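Local coordinates for protein putative dehydrogenase (Pseudomonas fluorescens, PDB 6UUG) that acts as a flavin-dependent methanesulfinate monooxygenase, the oxygenase of a two-component system in bacterial sulfur assimilation, at residues G266-R280 with T365-H379. Numbering follows the deposited sequence.
Sequences GAFEEARQYTLSETR and TGARSTHASLRLDRH
Glu270 and His379 meet through a His-carboxylate hydrogen bond in the C-terminal helical domain of this acyl-CoA dehydrogenase-like fold. The contact joins the C-terminal part of helix 247-277 to the loop after helix 362-365 and to helix 378-386. His379 NE2 donates to Glu270 OE1 over 2.7 Å. The bond is nearly straight, at 173°. The acceptor lies in the ring plane, while the carboxylate plane stands 78° from it. Glu270 reaches the ring on an extended chain, with CG anti to N (chi1 -173°). Arg378 NH2 adds a salt bridge to the same OE1 at 3.1 Å, its hydrogen bond weak. Ala267 CB sits over one face of the imidazole, 4.0 Å from its centroid. A leucine at His379 would probably leave Glu270 OE1 without its straight N-H partner and the carboxylate less firmly fixed.

Further along the helix, Tyr274 is clasped by two CB atoms. Ser369 CB makes a CH-pi contact with one face, and Glu278 CB of its own segment lies over the other. Thr365 O lies at the ring edge and accepts from Thr279 OG1 at 2.7 Å. Thr365 CG2 packs on Ala271 CB. At the outer end, the guanidinium groups of Arg280 and Arg368 stack flat, centres 4.4 Å apart. Arg368 NH1 also donates to Glu278 O, 2.8 Å away, from above the carbonyl plane.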
loop_
_atom_site.group_PDB
_atom_site.type_symbol
_atom_site.label_atom_id
_atom_site.label_comp_id
_atom_site.label_asym_id
_atom_site.label_seq_id
_atom_site.Cartn_x
_atom_site.Cartn_y
_atom_site.Cartn_z
ATOM N N GLY A 266 -17.622 -7.315 11.882
ATOM C CA GLY A 266 -17.571 -8.052 13.136
ATOM C C GLY A 266 -16.176 -8.052 13.727
ATOM O O GLY A 266 -15.998 -7.880 14.941
ATOM N N ALA A 267 -15.165 -8.200 12.870
ATOM C CA ALA A 267 -13.778 -8.105 13.316
ATOM C C ALA A 267 -13.499 -6.743 13.933
ATOM O O ALA A 267 -12.879 -6.640 15.000
ATOM C CB ALA A 267 -12.832 -8.356 12.138
ATOM N N PHE A 268 -13.949 -5.679 13.260
ATOM C CA PHE A 268 -13.769 -4.328 13.768
ATOM C C PHE A 268 -14.412 -4.169 15.140
ATOM O O PHE A 268 -13.796 -3.630 16.064
ATOM C CB PHE A 268 -14.372 -3.330 12.775
ATOM C CG PHE A 268 -14.492 -1.927 13.298
ATOM C CD1 PHE A 268 -13.442 -1.029 13.165
ATOM C CD2 PHE A 268 -15.687 -1.483 13.862
ATOM C CE1 PHE A 268 -13.554 0.292 13.634
ATOM C CE2 PHE A 268 -15.814 -0.167 14.322
ATOM C CZ PHE A 268 -14.744 0.717 14.210
ATOM N N GLU A 269 -15.660 -4.620 15.284
ATOM C CA GLU A 269 -16.328 -4.451 16.572
ATOM C C GLU A 269 -15.644 -5.270 17.661
ATOM O O GLU A 269 -15.526 -4.814 18.804
ATOM C CB GLU A 269 -17.804 -4.815 16.460
ATOM C CG GLU A 269 -18.589 -4.562 17.756
ATOM C CD GLU A 269 -18.419 -3.145 18.317
ATOM O OE1 GLU A 269 -18.276 -2.171 17.540
ATOM O OE2 GLU A 269 -18.433 -3.006 19.556
ATOM N N GLU A 270 -15.179 -6.474 17.335
ATOM C CA GLU A 270 -14.500 -7.273 18.352
ATOM C C GLU A 270 -13.192 -6.614 18.773
ATOM O O GLU A 270 -12.841 -6.615 19.960
ATOM C CB GLU A 270 -14.263 -8.698 17.839
ATOM C CG GLU A 270 -13.716 -9.652 18.908
ATOM C CD GLU A 270 -13.811 -11.129 18.523
ATOM O OE1 GLU A 270 -13.947 -11.437 17.328
ATOM O OE2 GLU A 270 -13.748 -11.986 19.428
ATOM N N ALA A 271 -12.467 -6.029 17.815
ATOM C CA ALA A 271 -11.231 -5.321 18.126
ATOM C C ALA A 271 -11.503 -4.111 19.012
ATOM O O ALA A 271 -10.780 -3.867 19.986
ATOM C CB ALA A 271 -10.529 -4.900 16.831
ATOM N N ARG A 272 -12.532 -3.328 18.666
ATOM C CA ARG A 272 -12.958 -2.211 19.499
ATOM C C ARG A 272 -13.118 -2.639 20.949
ATOM O O ARG A 272 -12.586 -2.006 21.865
ATOM C CB ARG A 272 -14.302 -1.665 19.001
ATOM C CG ARG A 272 -14.261 -0.523 18.030
ATOM C CD ARG A 272 -15.673 0.098 17.932
ATOM N NE ARG A 272 -15.930 1.051 19.008
ATOM C CZ ARG A 272 -16.829 0.894 19.979
ATOM N NH1 ARG A 272 -17.599 -0.187 20.023
ATOM N NH2 ARG A 272 -16.964 1.835 20.906
ATOM N N GLN A 273 -13.897 -3.693 21.177
ATOM C CA GLN A 273 -14.143 -4.123 22.549
ATOM C C GLN A 273 -12.837 -4.495 23.228
ATOM O O GLN A 273 -12.611 -4.141 24.390
ATOM C CB GLN A 273 -15.127 -5.299 22.573
ATOM C CG GLN A 273 -16.526 -4.961 22.081
ATOM C CD GLN A 273 -17.191 -3.894 22.926
ATOM O OE1 GLN A 273 -17.006 -3.851 24.144
ATOM N NE2 GLN A 273 -17.964 -3.018 22.285
ATOM N N TYR A 274 -11.937 -5.167 22.500
ATOM C CA TYR A 274 -10.685 -5.604 23.106
ATOM C C TYR A 274 -9.775 -4.419 23.401
ATOM O O TYR A 274 -9.195 -4.335 24.491
ATOM C CB TYR A 274 -9.996 -6.624 22.196
ATOM C CG TYR A 274 -8.945 -7.429 22.918
ATOM C CD1 TYR A 274 -7.656 -6.934 23.076
ATOM C CD2 TYR A 274 -9.244 -8.674 23.461
ATOM C CE1 TYR A 274 -6.686 -7.655 23.749
ATOM C CE2 TYR A 274 -8.271 -9.410 24.137
ATOM C CZ TYR A 274 -6.995 -8.890 24.274
ATOM O OH TYR A 274 -6.017 -9.593 24.946
ATOM N N THR A 275 -9.653 -3.479 22.449
ATOM C CA THR A 275 -8.842 -2.285 22.655
ATOM C C THR A 275 -9.278 -1.528 23.902
ATOM O O THR A 275 -8.436 -1.077 24.692
ATOM C CB THR A 275 -8.924 -1.373 21.423
ATOM O OG1 THR A 275 -8.350 -2.068 20.302
ATOM C CG2 THR A 275 -8.146 -0.072 21.654
ATOM N N LEU A 276 -10.591 -1.391 24.094
ATOM C CA LEU A 276 -11.131 -0.613 25.200
ATOM C C LEU A 276 -11.141 -1.370 26.525
ATOM O O LEU A 276 -11.216 -0.731 27.578
ATOM C CB LEU A 276 -12.551 -0.160 24.865
ATOM C CG LEU A 276 -12.665 0.760 23.646
ATOM C CD1 LEU A 276 -14.125 1.047 23.309
ATOM C CD2 LEU A 276 -11.887 2.048 23.900
ATOM N N SER A 277 -11.064 -2.699 26.500
ATOM C CA SER A 277 -11.251 -3.530 27.687
ATOM C C SER A 277 -9.975 -4.168 28.206
ATOM O O SER A 277 -9.808 -4.290 29.423
ATOM C CB SER A 277 -12.269 -4.646 27.403
ATOM O OG SER A 277 -13.511 -4.116 26.960
ATOM N N GLU A 278 -9.070 -4.589 27.317
ATOM C CA GLU A 278 -7.979 -5.480 27.705
ATOM C C GLU A 278 -6.594 -4.980 27.301
ATOM O O GLU A 278 -5.599 -5.314 27.956
ATOM C CB GLU A 278 -8.209 -6.871 27.100
ATOM C CG GLU A 278 -9.549 -7.500 27.448
ATOM C CD GLU A 278 -9.618 -7.980 28.892
ATOM O OE1 GLU A 278 -8.546 -8.243 29.481
ATOM O OE2 GLU A 278 -10.743 -8.087 29.435
ATOM N N THR A 279 -6.502 -4.209 26.218
ATOM C CA THR A 279 -5.200 -3.807 25.698
ATOM C C THR A 279 -4.520 -2.831 26.656
ATOM O O THR A 279 -5.153 -1.908 27.177
ATOM C CB THR A 279 -5.357 -3.180 24.307
ATOM O OG1 THR A 279 -6.012 -4.115 23.434
ATOM C CG2 THR A 279 -4.003 -2.807 23.707
ATOM N N ARG A 280 -3.230 -3.046 26.896
ATOM C CA ARG A 280 -2.422 -2.148 27.707
ATOM C C ARG A 280 -1.593 -1.245 26.803
ATOM O O ARG A 280 -1.135 -1.657 25.731
ATOM C CB ARG A 280 -1.507 -2.937 28.651
ATOM C CG ARG A 280 -2.237 -3.985 29.482
ATOM C CD ARG A 280 -1.260 -4.862 30.255
ATOM N NE ARG A 280 -1.941 -5.904 31.023
ATOM C CZ ARG A 280 -1.319 -6.882 31.676
ATOM N NH1 ARG A 280 0.005 -6.960 31.657
ATOM N NH2 ARG A 280 -2.021 -7.786 32.347
ATOM N N THR A 365 -5.082 -4.365 19.043
ATOM C CA THR A 365 -5.493 -5.235 20.139
ATOM C C THR A 365 -4.289 -5.758 20.921
ATOM O O THR A 365 -4.354 -5.862 22.147
ATOM C CB THR A 365 -6.365 -6.394 19.629
ATOM O OG1 THR A 365 -5.643 -7.191 18.679
ATOM C CG2 THR A 365 -7.621 -5.861 18.977
ATOM N N GLY A 366 -3.183 -6.077 20.250
ATOM C CA GLY A 366 -1.919 -6.300 20.938
ATOM C C GLY A 366 -1.582 -7.766 21.161
ATOM O O GLY A 366 -2.304 -8.686 20.759
ATOM N N ALA A 367 -0.460 -7.962 21.865
ATOM C CA ALA A 367 0.179 -9.273 21.936
ATOM C C ALA A 367 -0.660 -10.302 22.688
ATOM O O ALA A 367 -0.547 -11.501 22.419
ATOM C CB ALA A 367 1.558 -9.150 22.591
ATOM N N ARG A 368 -1.491 -9.870 23.634
ATOM C CA ARG A 368 -2.306 -10.826 24.372
ATOM C C ARG A 368 -3.562 -11.255 23.613
ATOM O O ARG A 368 -4.217 -12.221 24.021
ATOM C CB ARG A 368 -2.671 -10.233 25.741
ATOM C CG ARG A 368 -1.488 -10.203 26.724
ATOM C CD ARG A 368 -1.623 -9.116 27.792
ATOM N NE ARG A 368 -2.843 -9.252 28.587
ATOM C CZ ARG A 368 -3.921 -8.483 28.451
ATOM N NH1 ARG A 368 -3.940 -7.507 27.549
ATOM N NH2 ARG A 368 -4.983 -8.683 29.222
ATOM N N SER A 369 -3.899 -10.587 22.508
ATOM C CA SER A 369 -5.137 -10.877 21.787
ATOM C C SER A 369 -5.025 -12.084 20.865
ATOM O O SER A 369 -6.032 -12.473 20.256
ATOM C CB SER A 369 -5.576 -9.652 20.969
ATOM O OG SER A 369 -4.663 -9.359 19.920
ATOM N N THR A 370 -3.836 -12.671 20.741
ATOM C CA THR A 370 -3.622 -13.876 19.951
ATOM C C THR A 370 -3.880 -15.157 20.739
ATOM O O THR A 370 -3.658 -16.249 20.206
ATOM C CB THR A 370 -2.195 -13.894 19.389
ATOM O OG1 THR A 370 -1.255 -13.773 20.467
ATOM C CG2 THR A 370 -2.001 -12.736 18.417
ATOM N N HIS A 371 -4.336 -15.049 21.987
ATOM C CA HIS A 371 -4.701 -16.225 22.767
ATOM C C HIS A 371 -5.661 -17.108 21.981
ATOM O O HIS A 371 -6.626 -16.620 21.385
ATOM C CB HIS A 371 -5.338 -15.790 24.090
ATOM C CG HIS A 371 -5.362 -16.866 25.135
ATOM N ND1 HIS A 371 -5.874 -18.123 24.900
ATOM C CD2 HIS A 371 -4.935 -16.869 26.420
ATOM C CE1 HIS A 371 -5.757 -18.858 25.993
ATOM N NE2 HIS A 371 -5.192 -18.119 26.931
ATOM N N ALA A 372 -5.385 -18.416 21.968
ATOM C CA ALA A 372 -6.191 -19.328 21.162
ATOM C C ALA A 372 -7.629 -19.436 21.657
ATOM O O ALA A 372 -8.508 -19.807 20.875
ATOM C CB ALA A 372 -5.548 -20.716 21.120
ATOM N N SER A 373 -7.895 -19.109 22.924
ATOM C CA SER A 373 -9.269 -19.134 23.413
ATOM C C SER A 373 -10.133 -18.078 22.743
ATOM O O SER A 373 -11.360 -18.221 22.717
ATOM C CB SER A 373 -9.299 -18.929 24.928
ATOM O OG SER A 373 -8.990 -17.585 25.262
ATOM N N LEU A 374 -9.520 -17.021 22.211
ATOM C CA LEU A 374 -10.243 -15.930 21.578
ATOM C C LEU A 374 -10.472 -16.160 20.091
ATOM O O LEU A 374 -11.475 -15.670 19.555
ATOM C CB LEU A 374 -9.481 -14.615 21.775
ATOM C CG LEU A 374 -9.172 -14.199 23.214
ATOM C CD1 LEU A 374 -8.237 -13.001 23.232
ATOM C CD2 LEU A 374 -10.468 -13.871 23.932
ATOM N N ARG A 375 -9.574 -16.903 19.433
ATOM C CA ARG A 375 -9.602 -17.152 17.981
ATOM C C ARG A 375 -9.948 -15.881 17.201
ATOM O O ARG A 375 -10.784 -15.873 16.294
ATOM C CB ARG A 375 -10.567 -18.289 17.640
ATOM C CG ARG A 375 -10.264 -19.570 18.416
ATOM C CD ARG A 375 -11.238 -20.690 18.134
ATOM N NE ARG A 375 -11.003 -21.280 16.824
ATOM C CZ ARG A 375 -10.065 -22.185 16.571
ATOM N NH1 ARG A 375 -9.264 -22.607 17.544
ATOM N NH2 ARG A 375 -9.926 -22.661 15.341
ATOM N N LEU A 376 -9.278 -14.789 17.567
ATOM C CA LEU A 376 -9.511 -13.516 16.894
ATOM C C LEU A 376 -9.073 -13.554 15.432
ATOM O O LEU A 376 -9.556 -12.746 14.629
ATOM C CB LEU A 376 -8.792 -12.401 17.659
ATOM C CG LEU A 376 -9.017 -10.942 17.282
ATOM C CD1 LEU A 376 -10.497 -10.559 17.326
ATOM C CD2 LEU A 376 -8.199 -10.069 18.219
ATOM N N ASP A 377 -8.201 -14.501 15.066
ATOM C CA ASP A 377 -7.792 -14.703 13.681
ATOM C C ASP A 377 -8.863 -15.360 12.828
ATOM O O ASP A 377 -8.665 -15.469 11.613
ATOM C CB ASP A 377 -6.524 -15.572 13.624
ATOM C CG ASP A 377 -6.761 -16.985 14.147
ATOM O OD1 ASP A 377 -7.438 -17.116 15.187
ATOM O OD2 ASP A 377 -6.287 -17.974 13.522
ATOM N N ARG A 378 -9.974 -15.821 13.418
ATOM C CA ARG A 378 -10.985 -16.514 12.618
ATOM C C ARG A 378 -11.577 -15.601 11.543
ATOM O O ARG A 378 -11.878 -16.066 10.436
ATOM C CB ARG A 378 -12.087 -17.090 13.526
ATOM C CG ARG A 378 -13.084 -16.081 14.113
ATOM C CD ARG A 378 -13.948 -16.716 15.213
ATOM N NE ARG A 378 -14.949 -15.777 15.725
ATOM C CZ ARG A 378 -14.667 -14.783 16.561
ATOM N NH1 ARG A 378 -13.419 -14.603 16.990
ATOM N NH2 ARG A 378 -15.625 -13.962 16.976
ATOM N N HIS A 379 -11.720 -14.305 11.829
ATOM C CA HIS A 379 -12.215 -13.387 10.807
ATOM C C HIS A 379 -11.271 -13.357 9.615
ATOM O O HIS A 379 -11.699 -13.516 8.472
ATOM C CB HIS A 379 -12.380 -11.977 11.374
ATOM C CG HIS A 379 -13.180 -11.919 12.641
ATOM N ND1 HIS A 379 -14.533 -12.177 12.678
ATOM C CD2 HIS A 379 -12.819 -11.607 13.908
ATOM C CE1 HIS A 379 -14.970 -12.038 13.918
ATOM N NE2 HIS A 379 -13.949 -11.697 14.686
HETATM O O HOH W 1 -13.109 -14.089 20.451
HETATM O O HOH W 2 -2.098 -5.724 26.110
#